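PDB 5H9N: lipocalin AI-4 from Rhodnius prolixus, which binds cysteinyl leukotrienes such as leukotriene C4 inside a lipocalin barrel, probably as a salivary scavenger of these host mediators during blood feeding. Local coordinates for residues K16-F26 / A96-A106; T34-C45 / L147-C155. The protein carries 1 engineered substitution. All blocks are in the same frame, centred on the assembly; numbering follows the deposited sequence.

Contact 1: K16-F26 / A96-A106; sequences KIMSGFDANRF and AVVETDYANYA
Y102 lies against the turn that leads into helix 23-26, its hydroxyl at D22 and its ring beside R25 and F26. The backbone N of D22 donates to Y102 OH at 2.8 Å, and water 2 links the same hydroxyl to the carbonyl of G20. R25 bends at its third torsion, which brings one face of the guanidinium over Y102 CB, with R25 CZ 3.7 Å from Y102 CB and the guanidinium and phenol planes 40° apart. Water 3 sits in the guanidinium plane and joins R25 NH1 to the carbonyl of D101. D22 also caps the helix, its OD1 taking weak bonds from the backbone N of N24 and R25.

Earlier in the same segment, M18 turns its CG between its own N and carbonyl carbon (chi1 65°), and the thioether runs past strand 90-100: SD reaches T100 CG2 at 3.8 Å and CE reaches Y102 OH at 3.6 Å. Its backbone N donates to V98 O at 2.9 Å. V97 CG2 fills the corner formed by two phenylalanines. It sits almost centrally over the F26 ring, a CH-pi contact 3.9 Å from the centroid and 9° off the normal, while F21 CE1 meets the same methyl at 3.6 Å. A106 CB touches the edge of F26.

F26 also stacks with W31 and touches the bound leukotriene. The chemistry is consistent with two layers: an apolar cluster that reaches the ligand through F26, and a water-bridged polar seam around Y102.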
loop_
_atom_site.group_PDB
_atom_site.type_symbol
_atom_site.label_atom_id
_atom_site.label_comp_id
_atom_site.label_asym_id
_atom_site.label_seq_id
_atom_site.Cartn_x
_atom_site.Cartn_y
_atom_site.Cartn_z
ATOM N N LYS A 16 -12.338 -6.786 7.996
ATOM C CA LYS A 16 -12.477 -6.006 6.779
ATOM C C LYS A 16 -11.506 -6.414 5.676
ATOM O O LYS A 16 -11.606 -5.925 4.547
ATOM C CB LYS A 16 -12.313 -4.520 7.102
ATOM C CG LYS A 16 -13.450 -3.988 7.965
ATOM C CD LYS A 16 -13.134 -2.627 8.553
ATOM C CE LYS A 16 -14.279 -2.138 9.427
ATOM N NZ LYS A 16 -13.916 -0.904 10.174
ATOM N N ILE A 17 -10.579 -7.309 5.990
ATOM C CA ILE A 17 -9.579 -7.776 5.029
ATOM C C ILE A 17 -10.062 -9.035 4.318
ATOM O O ILE A 17 -10.682 -9.899 4.925
ATOM C CB ILE A 17 -8.228 -8.058 5.735
ATOM C CG1 ILE A 17 -7.678 -6.768 6.346
ATOM C CG2 ILE A 17 -7.213 -8.650 4.767
ATOM C CD1 ILE A 17 -6.419 -6.956 7.178
ATOM N N MET A 18 -9.781 -9.132 3.025
ATOM C CA MET A 18 -10.148 -10.302 2.237
ATOM C C MET A 18 -9.682 -11.594 2.875
ATOM O O MET A 18 -8.664 -11.640 3.566
ATOM C CB MET A 18 -9.553 -10.218 0.841
ATOM C CG MET A 18 -8.032 -10.276 0.845
ATOM S SD MET A 18 -7.252 -10.027 -0.761
ATOM C CE MET A 18 -7.889 -11.441 -1.656
ATOM N N SER A 19 -10.435 -12.653 2.631
ATOM C CA SER A 19 -9.997 -13.975 3.024
ATOM C C SER A 19 -9.157 -14.566 1.899
ATOM O O SER A 19 -9.292 -14.178 0.728
ATOM C CB SER A 19 -11.193 -14.872 3.339
ATOM O OG SER A 19 -12.064 -14.946 2.226
ATOM N N GLY A 20 -8.266 -15.478 2.266
ATOM C CA GLY A 20 -7.516 -16.253 1.299
ATOM C C GLY A 20 -6.496 -15.472 0.495
ATOM O O GLY A 20 -6.226 -15.818 -0.650
ATOM N N PHE A 21 -5.919 -14.443 1.099
ATOM C CA PHE A 21 -4.873 -13.662 0.439
ATOM C C PHE A 21 -3.708 -14.549 0.019
ATOM O O PHE A 21 -3.199 -15.341 0.817
ATOM C CB PHE A 21 -4.372 -12.544 1.348
ATOM C CG PHE A 21 -3.209 -11.774 0.777
ATOM C CD1 PHE A 21 -3.372 -10.970 -0.341
ATOM C CD2 PHE A 21 -1.958 -11.841 1.370
ATOM C CE1 PHE A 21 -2.310 -10.257 -0.866
ATOM C CE2 PHE A 21 -0.888 -11.127 0.847
ATOM C CZ PHE A 21 -1.068 -10.326 -0.268
ATOM N N ASP A 22 -3.311 -14.418 -1.244
ATOM C CA ASP A 22 -2.239 -15.202 -1.844
ATOM C C ASP A 22 -1.022 -14.312 -2.076
ATOM O O ASP A 22 -0.937 -13.608 -3.088
ATOM C CB ASP A 22 -2.718 -15.828 -3.161
ATOM C CG ASP A 22 -1.720 -16.806 -3.762
ATOM O OD1 ASP A 22 -0.519 -16.757 -3.419
ATOM O OD2 ASP A 22 -2.146 -17.633 -4.597
ATOM N N ALA A 23 -0.081 -14.341 -1.142
ATOM C CA ALA A 23 1.077 -13.459 -1.201
ATOM C C ALA A 23 1.902 -13.681 -2.463
ATOM O O ALA A 23 2.455 -12.728 -3.020
ATOM C CB ALA A 23 1.939 -13.637 0.036
ATOM N N ASN A 24 1.964 -14.924 -2.931
ATOM C CA ASN A 24 2.750 -15.238 -4.115
ATOM C C ASN A 24 2.219 -14.545 -5.362
ATOM O O ASN A 24 2.989 -14.163 -6.242
ATOM C CB ASN A 24 2.799 -16.751 -4.345
ATOM C CG ASN A 24 3.745 -17.457 -3.393
ATOM O OD1 ASN A 24 4.591 -16.828 -2.757
ATOM N ND2 ASN A 24 3.609 -18.776 -3.294
ATOM N N ARG A 25 0.903 -14.379 -5.442
ATOM C CA ARG A 25 0.315 -13.739 -6.614
ATOM C C ARG A 25 0.317 -12.227 -6.505
ATOM O O ARG A 25 0.272 -11.536 -7.513
ATOM C CB ARG A 25 -1.114 -14.217 -6.843
ATOM C CG ARG A 25 -1.219 -15.670 -7.252
ATOM C CD ARG A 25 -2.594 -15.939 -7.819
ATOM N NE ARG A 25 -2.783 -15.221 -9.073
ATOM C CZ ARG A 25 -3.959 -14.794 -9.517
ATOM N NH1 ARG A 25 -5.050 -15.002 -8.795
ATOM N NH2 ARG A 25 -4.038 -14.145 -10.669
ATOM N N PHE A 26 0.350 -11.708 -5.285
ATOM C CA PHE A 26 0.369 -10.264 -5.115
ATOM C C PHE A 26 1.778 -9.684 -5.263
ATOM O O PHE A 26 1.975 -8.676 -5.943
ATOM C CB PHE A 26 -0.201 -9.849 -3.760
ATOM C CG PHE A 26 -0.121 -8.369 -3.541
ATOM C CD1 PHE A 26 -1.012 -7.523 -4.183
ATOM C CD2 PHE A 26 0.876 -7.806 -2.747
ATOM C CE1 PHE A 26 -0.922 -6.161 -4.033
ATOM C CE2 PHE A 26 0.964 -6.435 -2.590
ATOM C CZ PHE A 26 0.062 -5.617 -3.230
ATOM N N ALA A 96 -1.541 -3.700 4.661
ATOM C CA ALA A 96 -2.331 -4.909 4.469
ATOM C C ALA A 96 -3.065 -4.784 3.148
ATOM O O ALA A 96 -3.503 -3.686 2.785
ATOM C CB ALA A 96 -3.314 -5.101 5.608
ATOM N N VAL A 97 -3.206 -5.888 2.425
ATOM C CA VAL A 97 -3.993 -5.902 1.195
ATOM C C VAL A 97 -5.453 -6.152 1.567
ATOM O O VAL A 97 -5.823 -7.234 2.018
ATOM C CB VAL A 97 -3.497 -6.970 0.213
ATOM C CG1 VAL A 97 -4.337 -6.951 -1.059
ATOM C CG2 VAL A 97 -2.038 -6.731 -0.120
ATOM N N VAL A 98 -6.292 -5.143 1.395
ATOM C CA VAL A 98 -7.691 -5.240 1.762
ATOM C C VAL A 98 -8.468 -6.093 0.765
ATOM O O VAL A 98 -9.250 -6.952 1.157
ATOM C CB VAL A 98 -8.314 -3.832 1.874
ATOM C CG1 VAL A 98 -9.779 -3.923 2.232
ATOM C CG2 VAL A 98 -7.550 -3.002 2.913
ATOM N N GLU A 99 -8.241 -5.853 -0.519
ATOM C CA GLU A 99 -8.932 -6.576 -1.579
ATOM C C GLU A 99 -8.070 -6.532 -2.823
ATOM O O GLU A 99 -7.532 -5.470 -3.139
ATOM C CB GLU A 99 -10.296 -5.944 -1.876
ATOM C CG GLU A 99 -11.408 -6.253 -0.909
ATOM C CD GLU A 99 -12.196 -7.476 -1.315
ATOM O OE1 GLU A 99 -13.303 -7.307 -1.869
ATOM O OE2 GLU A 99 -11.706 -8.600 -1.092
ATOM N N THR A 100 -7.935 -7.643 -3.543
ATOM C CA THR A 100 -7.192 -7.631 -4.807
ATOM C C THR A 100 -7.661 -8.754 -5.702
ATOM O O THR A 100 -8.101 -9.786 -5.202
ATOM C CB THR A 100 -5.660 -7.757 -4.591
ATOM O OG1 THR A 100 -4.986 -7.677 -5.851
ATOM C CG2 THR A 100 -5.310 -9.071 -3.940
ATOM N N ASP A 101 -7.595 -8.550 -7.020
ATOM C CA ASP A 101 -7.825 -9.652 -7.954
ATOM C C ASP A 101 -6.500 -10.083 -8.583
ATOM O O ASP A 101 -6.484 -10.890 -9.508
ATOM C CB ASP A 101 -8.868 -9.273 -9.020
ATOM C CG ASP A 101 -8.344 -8.299 -10.067
ATOM O OD1 ASP A 101 -7.315 -7.646 -9.831
ATOM O OD2 ASP A 101 -8.993 -8.189 -11.127
ATOM N N TYR A 102 -5.399 -9.524 -8.075
ATOM C CA TYR A 102 -4.010 -9.853 -8.459
ATOM C C TYR A 102 -3.608 -9.417 -9.865
ATOM O O TYR A 102 -2.494 -8.941 -10.065
ATOM C CB TYR A 102 -3.734 -11.355 -8.289
ATOM C CG TYR A 102 -4.094 -11.868 -6.912
ATOM C CD1 TYR A 102 -3.256 -11.646 -5.829
ATOM C CD2 TYR A 102 -5.275 -12.566 -6.696
ATOM C CE1 TYR A 102 -3.581 -12.101 -4.571
ATOM C CE2 TYR A 102 -5.610 -13.024 -5.438
ATOM C CZ TYR A 102 -4.758 -12.798 -4.384
ATOM O OH TYR A 102 -5.101 -13.261 -3.128
ATOM N N ALA A 103 -4.503 -9.583 -10.830
ATOM C CA ALA A 103 -4.210 -9.305 -12.227
ATOM C C ALA A 103 -4.528 -7.877 -12.671
ATOM O O ALA A 103 -4.078 -7.451 -13.738
ATOM C CB ALA A 103 -4.970 -10.285 -13.092
ATOM N N ASN A 104 -5.299 -7.138 -11.873
ATOM C CA ASN A 104 -5.686 -5.794 -12.279
ATOM C C ASN A 104 -5.506 -4.762 -11.183
ATOM O O ASN A 104 -4.857 -3.733 -11.409
ATOM C CB ASN A 104 -7.138 -5.768 -12.752
ATOM C CG ASN A 104 -7.370 -6.652 -13.955
ATOM O OD1 ASN A 104 -6.976 -6.320 -15.074
ATOM N ND2 ASN A 104 -8.025 -7.781 -13.734
ATOM N N TYR A 105 -6.096 -4.997 -10.017
ATOM C CA TYR A 105 -6.143 -3.965 -8.985
ATOM C C TYR A 105 -5.821 -4.518 -7.615
ATOM O O TYR A 105 -5.968 -5.717 -7.371
ATOM C CB TYR A 105 -7.532 -3.312 -8.943
ATOM C CG TYR A 105 -8.646 -4.271 -8.551
ATOM C CD1 TYR A 105 -8.937 -4.537 -7.215
ATOM C CD2 TYR A 105 -9.409 -4.904 -9.520
ATOM C CE1 TYR A 105 -9.956 -5.430 -6.863
ATOM C CE2 TYR A 105 -10.426 -5.788 -9.173
ATOM C CZ TYR A 105 -10.689 -6.043 -7.848
ATOM O OH TYR A 105 -11.703 -6.926 -7.518
ATOM N N ALA A 106 -5.449 -3.631 -6.704
ATOM C CA ALA A 106 -5.315 -3.978 -5.300
ATOM C C ALA A 106 -5.610 -2.762 -4.456
ATOM O O ALA A 106 -5.048 -1.686 -4.699
ATOM C CB ALA A 106 -3.922 -4.504 -5.000
HETATM O O HOH W 1 -12.225 -7.809 1.680
HETATM O O HOH W 2 -7.025 -14.946 -3.213
HETATM O O HOH W 3 -7.406 -13.515 -9.374
#

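Contact 2: T34-C45 / L147-C155; sequences THSRDSEVPVRC and LTSLNKLGC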
loop_
_atom_site.group_PDB
_atom_site.type_symbol
_atom_site.label_atom_id
_atom_site.label_comp_id
_atom_site.label_asym_id
_atom_site.label_seq_id
_atom_site.Cartn_x
_atom_site.Cartn_y
_atom_site.Cartn_z
ATOM N N THR A 34 -2.169 4.419 -8.374
ATOM C CA THR A 34 -2.930 5.343 -9.213
ATOM C C THR A 34 -3.867 6.275 -8.442
ATOM O O THR A 34 -4.199 7.337 -8.936
ATOM C CB THR A 34 -3.746 4.574 -10.273
ATOM O OG1 THR A 34 -4.646 3.657 -9.637
ATOM C CG2 THR A 34 -2.851 3.784 -11.190
ATOM N N HIS A 35 -4.324 5.871 -7.263
ATOM C CA HIS A 35 -5.275 6.651 -6.476
ATOM C C HIS A 35 -5.003 6.464 -5.000
ATOM O O HIS A 35 -4.485 5.414 -4.602
ATOM C CB HIS A 35 -6.731 6.238 -6.730
ATOM C CG HIS A 35 -7.183 6.379 -8.146
ATOM N ND1 HIS A 35 -6.727 5.562 -9.152
ATOM C CD2 HIS A 35 -8.088 7.213 -8.712
ATOM C CE1 HIS A 35 -7.308 5.906 -10.288
ATOM N NE2 HIS A 35 -8.132 6.908 -10.048
ATOM N N SER A 36 -5.404 7.414 -4.168
ATOM C CA SER A 36 -5.303 7.233 -2.720
ATOM C C SER A 36 -6.337 8.124 -2.031
ATOM O O SER A 36 -6.816 9.112 -2.613
ATOM C CB SER A 36 -3.881 7.527 -2.235
ATOM O OG SER A 36 -3.497 8.853 -2.543
ATOM N N ARG A 37 -6.711 7.769 -0.806
ATOM C CA ARG A 37 -7.689 8.544 -0.049
ATOM C C ARG A 37 -7.164 9.950 0.194
ATOM O O ARG A 37 -7.865 10.922 -0.043
ATOM C CB ARG A 37 -8.005 7.855 1.282
ATOM C CG ARG A 37 -9.066 8.601 2.087
ATOM C CD ARG A 37 -9.132 8.131 3.530
ATOM N NE ARG A 37 -7.892 8.440 4.241
ATOM C CZ ARG A 37 -7.457 7.799 5.320
ATOM N NH1 ARG A 37 -8.151 6.790 5.846
ATOM N NH2 ARG A 37 -6.312 8.163 5.873
ATOM N N ASP A 38 -5.934 10.033 0.694
ATOM C CA ASP A 38 -5.255 11.293 0.979
ATOM C C ASP A 38 -4.137 11.428 -0.032
ATOM O O ASP A 38 -3.477 10.439 -0.352
ATOM C CB ASP A 38 -4.670 11.313 2.395
ATOM C CG ASP A 38 -5.688 10.993 3.473
ATOM O OD1 ASP A 38 -6.898 11.135 3.224
ATOM O OD2 ASP A 38 -5.259 10.619 4.588
ATOM N N SER A 39 -3.898 12.634 -0.530
ATOM C CA SER A 39 -2.825 12.846 -1.490
ATOM C C SER A 39 -2.143 14.183 -1.260
ATOM O O SER A 39 -2.678 15.065 -0.601
ATOM C CB SER A 39 -3.358 12.763 -2.917
ATOM O OG SER A 39 -4.383 13.704 -3.131
ATOM N N GLU A 40 -0.944 14.312 -1.801
ATOM C CA GLU A 40 -0.213 15.562 -1.738
ATOM C C GLU A 40 -0.091 16.132 -3.137
ATOM O O GLU A 40 -0.477 15.492 -4.116
ATOM C CB GLU A 40 1.164 15.345 -1.116
ATOM C CG GLU A 40 1.127 14.904 0.340
ATOM C CD GLU A 40 0.941 13.408 0.493
ATOM O OE1 GLU A 40 0.796 12.718 -0.538
ATOM O OE2 GLU A 40 0.936 12.925 1.646
ATOM N N VAL A 41 0.421 17.342 -3.231
ATOM C CA VAL A 41 0.775 17.910 -4.524
ATOM C C VAL A 41 2.273 18.183 -4.557
ATOM O O VAL A 41 2.878 18.435 -3.520
ATOM C CB VAL A 41 -0.016 19.196 -4.832
ATOM C CG1 VAL A 41 -1.472 18.863 -5.156
ATOM C CG2 VAL A 41 0.070 20.186 -3.680
ATOM N N PRO A 42 2.887 18.083 -5.745
ATOM C CA PRO A 42 2.268 17.651 -7.003
ATOM C C PRO A 42 2.039 16.146 -7.013
ATOM O O PRO A 42 2.819 15.412 -6.395
ATOM C CB PRO A 42 3.312 18.040 -8.047
ATOM C CG PRO A 42 4.613 17.871 -7.314
ATOM C CD PRO A 42 4.337 18.310 -5.895
ATOM N N VAL A 43 1.006 15.674 -7.699
ATOM C CA VAL A 43 0.822 14.234 -7.779
ATOM C C VAL A 43 1.889 13.636 -8.698
ATOM O O VAL A 43 2.441 14.301 -9.583
ATOM C CB VAL A 43 -0.604 13.841 -8.249
ATOM C CG1 VAL A 43 -1.654 14.319 -7.237
ATOM C CG2 VAL A 43 -0.899 14.363 -9.650
ATOM N N ARG A 44 2.192 12.371 -8.428
ATOM C CA ARG A 44 3.276 11.626 -9.058
ATOM C C ARG A 44 2.771 10.250 -9.459
ATOM O O ARG A 44 1.673 9.840 -9.055
ATOM C CB ARG A 44 4.461 11.490 -8.100
ATOM C CG ARG A 44 5.151 12.806 -7.736
ATOM C CD ARG A 44 6.178 12.606 -6.622
ATOM N NE ARG A 44 5.522 12.153 -5.395
ATOM C CZ ARG A 44 5.603 10.920 -4.896
ATOM N NH1 ARG A 44 6.358 10.006 -5.487
ATOM N NH2 ARG A 44 4.943 10.613 -3.786
ATOM N N CYS A 45 3.569 9.539 -10.250
ATOM C CA CYS A 45 3.271 8.156 -10.592
ATOM C C CYS A 45 4.344 7.236 -10.041
ATOM O O CYS A 45 5.424 7.081 -10.633
ATOM C CB CYS A 45 3.150 7.973 -12.104
ATOM S SG CYS A 45 2.579 6.327 -12.518
ATOM N N LEU A 147 -14.883 5.121 1.176
ATOM C CA LEU A 147 -13.850 5.599 0.264
ATOM C C LEU A 147 -14.443 5.949 -1.094
ATOM O O LEU A 147 -14.002 5.443 -2.129
ATOM C CB LEU A 147 -12.765 4.546 0.095
ATOM C CG LEU A 147 -12.011 4.174 1.372
ATOM C CD1 LEU A 147 -11.112 3.001 1.093
ATOM C CD2 LEU A 147 -11.190 5.367 1.884
ATOM N N THR A 148 -15.437 6.826 -1.080
ATOM C CA THR A 148 -16.234 7.088 -2.270
ATOM C C THR A 148 -15.665 8.164 -3.191
ATOM O O THR A 148 -16.216 8.415 -4.263
ATOM C CB THR A 148 -17.668 7.486 -1.884
ATOM O OG1 THR A 148 -17.631 8.645 -1.041
ATOM C CG2 THR A 148 -18.355 6.345 -1.147
ATOM N N SER A 149 -14.572 8.803 -2.791
ATOM C CA SER A 149 -13.913 9.733 -3.706
ATOM C C SER A 149 -12.392 9.674 -3.631
ATOM O O SER A 149 -11.746 10.638 -3.209
ATOM C CB SER A 149 -14.384 11.167 -3.443
ATOM O OG SER A 149 -14.060 11.581 -2.128
ATOM N N LEU A 150 -11.818 8.557 -4.061
ATOM C CA LEU A 150 -10.364 8.447 -4.068
ATOM C C LEU A 150 -9.750 9.505 -4.975
ATOM O O LEU A 150 -10.282 9.821 -6.041
ATOM C CB LEU A 150 -9.908 7.058 -4.512
ATOM C CG LEU A 150 -10.279 5.905 -3.577
ATOM C CD1 LEU A 150 -9.827 4.579 -4.179
ATOM C CD2 LEU A 150 -9.699 6.083 -2.186
ATOM N N ASN A 151 -8.637 10.070 -4.535
ATOM C CA ASN A 151 -7.919 11.061 -5.315
ATOM C C ASN A 151 -7.064 10.405 -6.371
ATOM O O ASN A 151 -6.269 9.519 -6.060
ATOM C CB ASN A 151 -7.025 11.898 -4.417
ATOM C CG ASN A 151 -7.804 12.727 -3.429
ATOM O OD1 ASN A 151 -9.041 12.657 -3.360
ATOM N ND2 ASN A 151 -7.089 13.536 -2.661
ATOM N N LYS A 152 -7.200 10.843 -7.614
ATOM C CA LYS A 152 -6.354 10.336 -8.684
ATOM C C LYS A 152 -4.975 10.984 -8.600
ATOM O O LYS A 152 -4.854 12.192 -8.400
ATOM C CB LYS A 152 -6.985 10.589 -10.046
ATOM C CG LYS A 152 -6.222 9.903 -11.165
ATOM C CD LYS A 152 -6.873 10.129 -12.512
ATOM C CE LYS A 152 -6.226 9.224 -13.559
ATOM N NZ LYS A 152 -6.834 9.400 -14.906
ATOM N N LEU A 153 -3.936 10.184 -8.771
ATOM C CA LEU A 153 -2.569 10.670 -8.665
ATOM C C LEU A 153 -2.032 10.983 -10.069
ATOM O O LEU A 153 -2.792 11.466 -10.920
ATOM C CB LEU A 153 -1.715 9.666 -7.883
ATOM C CG LEU A 153 -2.334 9.353 -6.509
ATOM C CD1 LEU A 153 -1.517 8.298 -5.769
ATOM C CD2 LEU A 153 -2.528 10.599 -5.658
ATOM N N GLY A 154 -0.741 10.763 -10.294
ATOM C CA GLY A 154 -0.110 11.271 -11.505
ATOM C C GLY A 154 0.157 10.243 -12.587
ATOM O O GLY A 154 0.909 10.526 -13.522
ATOM N N CYS A 155 -0.401 9.045 -12.464
ATOM C CA CYS A 155 -0.311 8.046 -13.529
ATOM C C CYS A 155 -1.430 8.229 -14.551
ATOM O O CYS A 155 -2.535 8.668 -14.194
ATOM C CB CYS A 155 -0.414 6.632 -12.950
ATOM S SG CYS A 155 0.733 6.210 -11.628
HETATM O O HOH W 4 -2.875 8.120 -11.267
HETATM O O HOH W 5 -10.510 10.681 -0.693
#
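C45 SG is anti to its backbone N (chi1 -173°), whereas C155 SG stands beside its own N (chi1 -54°); from these positions the sulfurs join at 2.1 Å in a disulfide with chi3 of 96°. L153 packs its branches against the loop that follows strand 30-36: CD2 lies 3.6 Å from S39 CB and also near S36 OG, and V43 CG1 closes over the same methyl at 4.1 Å. The S36 hydroxyl donates to the carbonyl of D38, a bond that braces this turn from within.

Between the backbones, S36 and N151 form an antiparallel hydrogen-bonded pair, with S36 N to N151 O at 3.0 Å and N151 N to S36 O at 2.8 Å. L153 N continues the pairing to T34 O, and G154 N reaches R44 O at 2.9 Å from above the carbonyl plane. Water 4 spans T34 O and C155 N. At the non-hydrogen-bonded pair, H35 and K152 cross obliquely, the imidazole NE2 3.7 Å from K152 CG. T34 OG1 lies in the plane of that imidazole and shares a hydrogen bond with ND1. R37 grips D38 side-on through NE and NH2 and has a second carboxylate partner in D121, while its CG and CD touch L147 CD2.

Strand 151-152 thus pairs with the end of strand 30-36, which bulges at T34 and H35 where both face L125 of strand 120-127. L147 and L150 pack on L142 of helix 139-144, and L153 rests on L33.

Overall arrangement
Both contacts tie chain outside the main strand meander to the lipocalin barrel, and both involve the same curled antiparallel sheet. In contact 1 the N-terminal region meets strands 90-100 and 105-112; in contact 2 the C-terminal tail meets strand 30-36, which follows helix 23-26 in the chain. Their centres are 20 Å apart and their nearest atoms about 7 Å, without touching. The leukotriene gives a common reference. The side chain of F26 in contact 1 is about 4 Å from the bound leukotriene. In contact 2 the side chain of R44 is about 6 Å from it. Helix 139-144 is shared too, meeting V98 and E99 of contact 1 through K141 and also packing against the tail of contact 2.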